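Local atomic coordinates of predicted component of a thermophile-specific DNA repair system, contains a RAMP domain (Methanopyrus kandleri, PDB entry 4N0L), a protein that probably binds CRISPR RNA as a zinc-containing RAMP protein of the Csm3 family, built on an RRM-like fold, in antiviral defence. Residues H178-T183 / L308-A313; N36-D41 / E216-G221. All blocks are in the same frame, centred on the assembly; numbering follows the deposited sequence.

Contact 1. Residues H178-T183 / L308-A313; sequences HPTTYT and LSDLEA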
ATOM      1  N   HIS A 178       4.602 -14.098   5.371  1.00 26.73           N
ATOM      2  CA  HIS A 178       5.356 -15.109   6.099  1.00 27.14           C
ATOM      3  C   HIS A 178       6.443 -15.689   5.202  1.00 26.27           C
ATOM      4  O   HIS A 178       6.317 -15.654   3.979  1.00 21.40           O
ATOM      5  CB  HIS A 178       4.420 -16.215   6.601  1.00 27.92           C
ATOM      6  CG  HIS A 178       3.478 -15.769   7.672  1.00 29.27           C
ATOM      7  ND1 HIS A 178       3.791 -15.832   9.015  1.00 26.80           N
ATOM      8  CD2 HIS A 178       2.229 -15.247   7.609  1.00 30.81           C
ATOM      9  CE1 HIS A 178       2.780 -15.374   9.727  1.00 28.43           C
ATOM     10  NE2 HIS A 178       1.816 -15.011   8.894  1.00 32.48           N
ATOM     11  N   PRO A 179       7.513 -16.230   5.803  1.00 29.64           N
ATOM     12  CA  PRO A 179       8.576 -16.804   4.970  1.00 30.02           C
ATOM     13  C   PRO A 179       8.081 -17.988   4.143  1.00 28.45           C
ATOM     14  O   PRO A 179       7.281 -18.788   4.629  1.00 29.73           O
ATOM     15  CB  PRO A 179       9.630 -17.245   5.993  1.00 30.64           C
ATOM     16  CG  PRO A 179       8.894 -17.378   7.281  1.00 32.02           C
ATOM     17  CD  PRO A 179       7.806 -16.349   7.241  1.00 29.58           C
ATOM     18  N   THR A 180       8.534 -18.072   2.896  1.00 28.83           N
ATOM     19  CA  THR A 180       8.149 -19.168   2.014  1.00 31.31           C
ATOM     20  C   THR A 180       8.843 -20.453   2.450  1.00 33.01           C
ATOM     21  O   THR A 180       9.812 -20.410   3.209  1.00 34.44           O
ATOM     22  CB  THR A 180       8.499 -18.870   0.542  1.00 28.42           C
ATOM     23  OG1 THR A 180       9.923 -18.836   0.381  1.00 25.79           O
ATOM     24  CG2 THR A 180       7.912 -17.532   0.113  1.00 28.70           C
ATOM     25  N   THR A 181       8.332 -21.591   1.989  1.00 32.35           N
ATOM     26  CA  THR A 181       8.931 -22.887   2.298  1.00 32.33           C
ATOM     27  C   THR A 181      10.405 -22.922   1.898  1.00 32.62           C
ATOM     28  O   THR A 181      11.245 -23.437   2.637  1.00 37.01           O
ATOM     29  CB  THR A 181       8.178 -24.034   1.594  1.00 32.84           C
ATOM     30  OG1 THR A 181       6.853 -24.133   2.128  1.00 37.59           O
ATOM     31  CG2 THR A 181       8.895 -25.359   1.795  1.00 33.64           C
ATOM     32  N   TYR A 182      10.712 -22.356   0.733  1.00 29.53           N
ATOM     33  CA  TYR A 182      12.092 -22.224   0.275  1.00 32.52           C
ATOM     34  C   TYR A 182      12.935 -21.443   1.280  1.00 36.87           C
ATOM     35  O   TYR A 182      14.082 -21.788   1.545  1.00 34.64           O
ATOM     36  CB  TYR A 182      12.143 -21.545  -1.095  1.00 31.67           C
ATOM     37  CG  TYR A 182      13.511 -21.014  -1.470  1.00 36.12           C
ATOM     38  CD1 TYR A 182      14.494 -21.863  -1.963  1.00 38.31           C
ATOM     39  CD2 TYR A 182      13.816 -19.663  -1.341  1.00 39.80           C
ATOM     40  CE1 TYR A 182      15.745 -21.385  -2.310  1.00 39.77           C
ATOM     41  CE2 TYR A 182      15.065 -19.176  -1.689  1.00 40.51           C
ATOM     42  CZ  TYR A 182      16.026 -20.040  -2.171  1.00 42.54           C
ATOM     43  OH  TYR A 182      17.271 -19.562  -2.517  1.00 43.10           O
ATOM     44  N   THR A 183      12.360 -20.381   1.831  1.00 36.41           N
ATOM     45  CA  THR A 183      13.075 -19.534   2.776  1.00 35.31           C
ATOM     46  C   THR A 183      13.374 -20.296   4.071  1.00 36.16           C
ATOM     47  O   THR A 183      14.449 -20.147   4.656  1.00 34.83           O
ATOM     48  CB  THR A 183      12.276 -18.247   3.077  1.00 30.34           C
ATOM     49  OG1 THR A 183      12.213 -17.442   1.894  1.00 30.43           O
ATOM     50  CG2 THR A 183      12.926 -17.440   4.185  1.00 23.92           C
ATOM     51  N   LEU A 308       5.082 -19.144  -5.026  1.00 26.10           N
ATOM     52  CA  LEU A 308       4.097 -19.801  -5.877  1.00 25.39           C
ATOM     53  C   LEU A 308       4.029 -21.307  -5.633  1.00 25.77           C
ATOM     54  O   LEU A 308       2.968 -21.912  -5.777  1.00 30.83           O
ATOM     55  CB  LEU A 308       4.392 -19.520  -7.351  1.00 18.66           C
ATOM     56  CG  LEU A 308       4.318 -18.047  -7.769  1.00 20.04           C
ATOM     57  CD1 LEU A 308       4.407 -17.904  -9.280  1.00 19.54           C
ATOM     58  CD2 LEU A 308       3.060 -17.364  -7.233  1.00 17.37           C
ATOM     59  N   SER A 309       5.152 -21.906  -5.249  1.00 23.21           N
ATOM     60  CA  SER A 309       5.194 -23.347  -5.005  1.00 28.85           C
ATOM     61  C   SER A 309       4.467 -23.742  -3.722  1.00 26.58           C
ATOM     62  O   SER A 309       4.123 -24.908  -3.534  1.00 31.44           O
ATOM     63  CB  SER A 309       6.644 -23.839  -4.944  1.00 33.35           C
ATOM     64  OG  SER A 309       7.289 -23.709  -6.200  1.00 38.31           O
ATOM     65  N   ASP A 310       4.226 -22.771  -2.848  1.00 27.63           N
ATOM     66  CA  ASP A 310       3.547 -23.033  -1.581  1.00 30.73           C
ATOM     67  C   ASP A 310       2.034 -22.909  -1.711  1.00 35.67           C
ATOM     68  O   ASP A 310       1.300 -23.212  -0.772  1.00 42.86           O
ATOM     69  CB  ASP A 310       4.045 -22.079  -0.494  1.00 31.73           C
ATOM     70  CG  ASP A 310       5.537 -22.194  -0.253  1.00 38.02           C
ATOM     71  OD1 ASP A 310       6.139 -23.184  -0.715  1.00 43.04           O
ATOM     72  OD2 ASP A 310       6.106 -21.297   0.406  1.00 41.46           O
ATOM     73  N   LEU A 311       1.608 -22.434  -2.870  1.00 34.19           N
ATOM     74  CA  LEU A 311       0.219 -22.115  -3.125  1.00 35.71           C
ATOM     75  C   LEU A 311      -0.506 -23.171  -3.931  1.00 37.06           C
ATOM     76  O   LEU A 311       0.018 -23.724  -4.880  1.00 33.36           O
ATOM     77  CB  LEU A 311       0.121 -20.788  -3.871  1.00 33.69           C
ATOM     78  CG  LEU A 311      -0.083 -19.520  -3.055  1.00 31.64           C
ATOM     79  CD1 LEU A 311       0.513 -19.672  -1.676  1.00 33.19           C
ATOM     80  CD2 LEU A 311       0.502 -18.323  -3.770  1.00 28.85           C
ATOM     81  N   GLU A 312      -1.739 -23.423  -3.535  1.00 42.63           N
ATOM     82  CA  GLU A 312      -2.682 -24.153  -4.348  1.00 45.64           C
ATOM     83  C   GLU A 312      -3.324 -23.117  -5.261  1.00 38.90           C
ATOM     84  O   GLU A 312      -3.381 -21.945  -4.927  1.00 37.93           O
ATOM     85  CB  GLU A 312      -3.718 -24.826  -3.458  1.00 56.95           C
ATOM     86  CG  GLU A 312      -4.038 -26.263  -3.826  1.00 70.50           C
ATOM     87  CD  GLU A 312      -2.821 -27.164  -3.894  1.00 82.05           C
ATOM     88  OE1 GLU A 312      -2.509 -27.820  -2.883  1.00 87.70           O
ATOM     89  OE2 GLU A 312      -2.187 -27.239  -4.962  1.00 84.15           O
ATOM     90  N   ALA A 313      -3.780 -23.534  -6.426  1.00 34.69           N
ATOM     91  CA  ALA A 313      -4.329 -22.585  -7.378  1.00 34.74           C
ATOM     92  C   ALA A 313      -5.675 -22.024  -6.936  1.00 35.81           C
ATOM     93  O   ALA A 313      -6.478 -22.712  -6.331  1.00 34.99           O
ATOM     94  CB  ALA A 313      -4.437 -23.212  -8.751  1.00 30.36           C
TER
HETATM   95  O   HOH W   1       8.980 -21.773  -1.410  1.00 32.62           O
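D310 meets T180 and T181 with its carboxylate, at the start of helix 181-191. Read from its first residue, the loop 308-313 begins with L308, whose side chain turns from the helix and packs on V11 of strand 7-16 and on A301. Its carbonyl accepts from the backbone of L311, at 3.3 Å between L311 N and L308 O, which closes a turn round S309 and D310. On this turn D310 sends its side chain toward T181, and CG lies beside D310's own backbone N (chi1 -59°). The two carboxylate oxygens divide the work. OD2 takes the amide of T181, with D310 OD2 2.7 Å from T181 N and the bond nearly straight at 173°; the donor comes on the syn side, 23° out of the carboxylate plane. D310 OD2 also lies 3.4 Å from T180 CB, while the T180 hydroxyl bonds instead to T306. OD1 receives a weak bond from the T181 hydroxyl, with T181 OG1 3.1 Å from D310 OD1. T181 holds OG1 beside its own backbone N, which brings both donors to one carboxylate. A water 2.8 Å from Y182 N accepts from that amide and can donate to OD1, extending the grip to the next residue of the helix. Beyond D310, the side chain of L311 returns to V11 and P293, and its carbonyl accepts from K298. With T180 in the N-cap position, the T181 amide meets the carboxylate directly and the Y182 amide reaches it through the water; the positive end of the helix dipole would probably favour the charge. This is an acidic side chain from a distant loop serving a helix N terminus, here joining the C-terminal region of the protein to helix 181-191 beside the RRM-like sheet.

Contact 2. Residues N36-D41 / E216-G221; sequences NPVIRD and ERVPKG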
ATOM      1  N   ASN A  36      11.394  -1.051  12.904  1.00 26.85           N
ATOM      2  CA  ASN A  36      11.590  -2.300  12.167  1.00 30.19           C
ATOM      3  C   ASN A  36      10.337  -3.172  12.172  1.00 29.96           C
ATOM      4  O   ASN A  36       9.959  -3.715  13.209  1.00 29.88           O
ATOM      5  CB  ASN A  36      12.775  -3.086  12.739  1.00 27.07           C
ATOM      6  CG  ASN A  36      13.004  -4.408  12.021  1.00 26.99           C
ATOM      7  OD1 ASN A  36      12.639  -4.569  10.855  1.00 24.33           O
ATOM      8  ND2 ASN A  36      13.620  -5.361  12.716  1.00 22.96           N
ATOM      9  N   PRO A  37       9.694  -3.313  11.002  1.00 26.82           N
ATOM     10  CA  PRO A  37       8.433  -4.049  10.859  1.00 27.91           C
ATOM     11  C   PRO A  37       8.607  -5.564  10.932  1.00 30.94           C
ATOM     12  O   PRO A  37       7.634  -6.279  11.179  1.00 29.03           O
ATOM     13  CB  PRO A  37       7.947  -3.632   9.471  1.00 26.13           C
ATOM     14  CG  PRO A  37       9.203  -3.362   8.716  1.00 23.05           C
ATOM     15  CD  PRO A  37      10.157  -2.761   9.714  1.00 22.04           C
ATOM     16  N   VAL A  38       9.830  -6.042  10.724  1.00 27.18           N
ATOM     17  CA  VAL A  38      10.105  -7.472  10.797  1.00 26.89           C
ATOM     18  C   VAL A  38      10.057  -7.927  12.248  1.00 26.00           C
ATOM     19  O   VAL A  38      10.897  -7.540  13.059  1.00 29.86           O
ATOM     20  CB  VAL A  38      11.475  -7.825  10.190  1.00 29.92           C
ATOM     21  CG1 VAL A  38      11.747  -9.315  10.330  1.00 29.44           C
ATOM     22  CG2 VAL A  38      11.530  -7.406   8.730  1.00 28.79           C
ATOM     23  N   ILE A  39       9.063  -8.744  12.577  1.00 25.64           N
ATOM     24  CA  ILE A  39       8.857  -9.172  13.956  1.00 27.67           C
ATOM     25  C   ILE A  39       8.643 -10.676  14.060  1.00 32.76           C
ATOM     26  O   ILE A  39       8.421 -11.354  13.058  1.00 30.46           O
ATOM     27  CB  ILE A  39       7.650  -8.450  14.597  1.00 25.20           C
ATOM     28  CG1 ILE A  39       6.364  -8.782  13.839  1.00 25.67           C
ATOM     29  CG2 ILE A  39       7.871  -6.945  14.622  1.00 19.58           C
ATOM     30  CD1 ILE A  39       5.105  -8.304  14.539  1.00 25.55           C
ATOM     31  N   ARG A  40       8.720 -11.189  15.284  1.00 40.38           N
ATOM     32  CA  ARG A  40       8.527 -12.610  15.542  1.00 44.57           C
ATOM     33  C   ARG A  40       7.046 -12.969  15.587  1.00 44.67           C
ATOM     34  O   ARG A  40       6.248 -12.278  16.221  1.00 45.79           O
ATOM     35  CB  ARG A  40       9.195 -13.008  16.860  1.00 50.50           C
ATOM     36  CG  ARG A  40       9.281 -14.507  17.092  1.00 53.28           C
ATOM     37  CD  ARG A  40      10.378 -15.149  16.266  1.00 58.59           C
ATOM     38  NE  ARG A  40      11.702 -14.906  16.829  1.00 62.23           N
ATOM     39  CZ  ARG A  40      12.787 -15.608  16.516  1.00 61.79           C
ATOM     40  NH1 ARG A  40      12.708 -16.607  15.648  1.00 57.49           N
ATOM     41  NH2 ARG A  40      13.952 -15.315  17.078  1.00 64.20           N
ATOM     42  N   ASP A  41       6.686 -14.051  14.906  1.00 43.86           N
ATOM     43  CA  ASP A  41       5.318 -14.550  14.932  1.00 47.24           C
ATOM     44  C   ASP A  41       5.145 -15.503  16.109  1.00 50.70           C
ATOM     45  O   ASP A  41       5.804 -16.540  16.171  1.00 45.72           O
ATOM     46  CB  ASP A  41       4.971 -15.255  13.620  1.00 48.96           C
ATOM     47  CG  ASP A  41       3.573 -15.844  13.624  1.00 54.87           C
ATOM     48  OD1 ASP A  41       3.263 -16.641  12.713  1.00 55.80           O
ATOM     49  OD2 ASP A  41       2.792 -15.527  14.544  1.00 59.02           O
ATOM     50  N   GLU A 216      19.045 -13.600  16.857  1.00 66.02           N
ATOM     51  CA  GLU A 216      18.855 -14.175  15.529  1.00 61.55           C
ATOM     52  C   GLU A 216      18.407 -13.108  14.542  1.00 56.00           C
ATOM     53  O   GLU A 216      17.715 -12.157  14.902  1.00 52.89           O
ATOM     54  CB  GLU A 216      17.836 -15.313  15.567  1.00 63.96           C
ATOM     55  CG  GLU A 216      18.348 -16.587  16.213  1.00 70.04           C
ATOM     56  CD  GLU A 216      17.343 -17.718  16.171  1.00 75.59           C
ATOM     57  OE1 GLU A 216      16.214 -17.479  15.704  1.00 74.37           O
ATOM     58  OE2 GLU A 216      17.664 -18.833  16.639  1.00 79.73           O
ATOM     59  N   ARG A 217      18.787 -13.301  13.287  1.00 50.97           N
ATOM     60  CA  ARG A 217      18.554 -12.332  12.228  1.00 40.82           C
ATOM     61  C   ARG A 217      17.873 -12.989  11.037  1.00 40.91           C
ATOM     62  O   ARG A 217      17.856 -14.213  10.923  1.00 41.22           O
ATOM     63  CB  ARG A 217      19.879 -11.715  11.802  1.00 33.16           C
ATOM     64  CG  ARG A 217      20.503 -10.833  12.854  1.00 30.86           C
ATOM     65  CD  ARG A 217      21.805 -10.268  12.347  1.00 30.97           C
ATOM     66  NE  ARG A 217      21.607  -9.363  11.225  1.00 31.15           N
ATOM     67  CZ  ARG A 217      21.254  -8.091  11.359  1.00 29.59           C
ATOM     68  NH1 ARG A 217      21.048  -7.590  12.570  1.00 25.76           N
ATOM     69  NH2 ARG A 217      21.099  -7.327  10.288  1.00 29.29           N
ATOM     70  N   VAL A 218      17.296 -12.176  10.162  1.00 39.78           N
ATOM     71  CA  VAL A 218      16.734 -12.683   8.916  1.00 34.50           C
ATOM     72  C   VAL A 218      17.767 -12.501   7.807  1.00 32.95           C
ATOM     73  O   VAL A 218      18.118 -11.374   7.472  1.00 34.12           O
ATOM     74  CB  VAL A 218      15.429 -11.958   8.542  1.00 27.61           C
ATOM     75  CG1 VAL A 218      14.816 -12.578   7.300  1.00 28.00           C
ATOM     76  CG2 VAL A 218      14.452 -12.011   9.699  1.00 28.19           C
ATOM     77  N   PRO A 219      18.270 -13.611   7.243  1.00 30.77           N
ATOM     78  CA  PRO A 219      19.339 -13.536   6.238  1.00 29.23           C
ATOM     79  C   PRO A 219      18.921 -12.810   4.967  1.00 32.53           C
ATOM     80  O   PRO A 219      17.745 -12.818   4.602  1.00 27.01           O
ATOM     81  CB  PRO A 219      19.648 -15.007   5.930  1.00 25.11           C
ATOM     82  CG  PRO A 219      19.094 -15.775   7.080  1.00 28.77           C
ATOM     83  CD  PRO A 219      17.914 -15.001   7.572  1.00 29.66           C
ATOM     84  N   LYS A 220      19.887 -12.181   4.309  1.00 34.31           N
ATOM     85  CA  LYS A 220      19.664 -11.575   3.004  1.00 33.40           C
ATOM     86  C   LYS A 220      19.253 -12.661   2.010  1.00 31.41           C
ATOM     87  O   LYS A 220      19.777 -13.771   2.051  1.00 32.61           O
ATOM     88  CB  LYS A 220      20.928 -10.842   2.541  1.00 34.25           C
ATOM     89  CG  LYS A 220      21.091 -10.707   1.044  1.00 36.02           C
ATOM     90  CD  LYS A 220      22.407 -10.037   0.704  1.00 42.47           C
ATOM     91  CE  LYS A 220      22.623  -9.987  -0.796  1.00 47.57           C
ATOM     92  NZ  LYS A 220      23.775  -9.117  -1.161  1.00 49.46           N
ATOM     93  N   GLY A 221      18.300 -12.351   1.137  1.00 30.16           N
ATOM     94  CA  GLY A 221      17.806 -13.324   0.182  1.00 22.65           C
ATOM     95  C   GLY A 221      16.556 -14.040   0.657  1.00 25.48           C
ATOM     96  O   GLY A 221      15.944 -14.804  -0.093  1.00 25.04           O
TER
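V38 and V218 touch through one methyl each, V38 CG1 lying 3.9 Å from V218 CG2, with both side chains pointing across the gap. Both valines have CG1 anti to the backbone N, but different branches make the contact: V38 offers this anti methyl, whereas V218 presents CG2, which sits beside its N. P47 and T20 are touched by both residues and line the same apolar spot. Just before V38, N36 OD1 accepts from V38 N at 3.2 Å, an Asx turn, with the donor well above the carbonyl plane. The N36 amide nitrogen bonds in turn to the carbonyls of R21 and G23.

R40 and E216 bridge the same two segments at the outer end. In the arginine chain, bends at chi2 (76°) and chi3 (77°) carry the guanidinium over to E216, while E216 runs extended beyond CG. OE1 lies at the edge of the guanidinium, near its plane, although the two flat groups are tilted by 55°. The salt bridge is long, and its hydrogen bond from R40 NH2 to E216 OE1, at 3.4 Å, is weak; E216 is poorly ordered. Each partner also bonds elsewhere: R40 NH1 to the G45 carbonyl and E216 OE2 to T195. The pattern is that of side chains bridging, in this RAMP protein, the short antiparallel ribbon 39-40 with 47-48 and the weakly bonded pair 20-21 with 217-218.

From the N terminus the chain meets 36-41 first, passes through the zinc-bearing region and reaches 178-183, then returns to 216-221, where contact 2 closes a loop with 174 residues between its segments. Contact 1 closes only at 308-313, with 124 residues between its segments, so the two loops cross: 178-183 lies within the span of contact 2, and 216-221 within that of contact 1. Their centres are about 17 Å apart, and they meet where H178 CE1 packs 3.3 Å from D41 OD1. Contact 2 ties the two short strand pairs together; contact 1 brings the loop between helix 295-300 and strand 314-316 to helix 181-191, whose residue F188 touches V218.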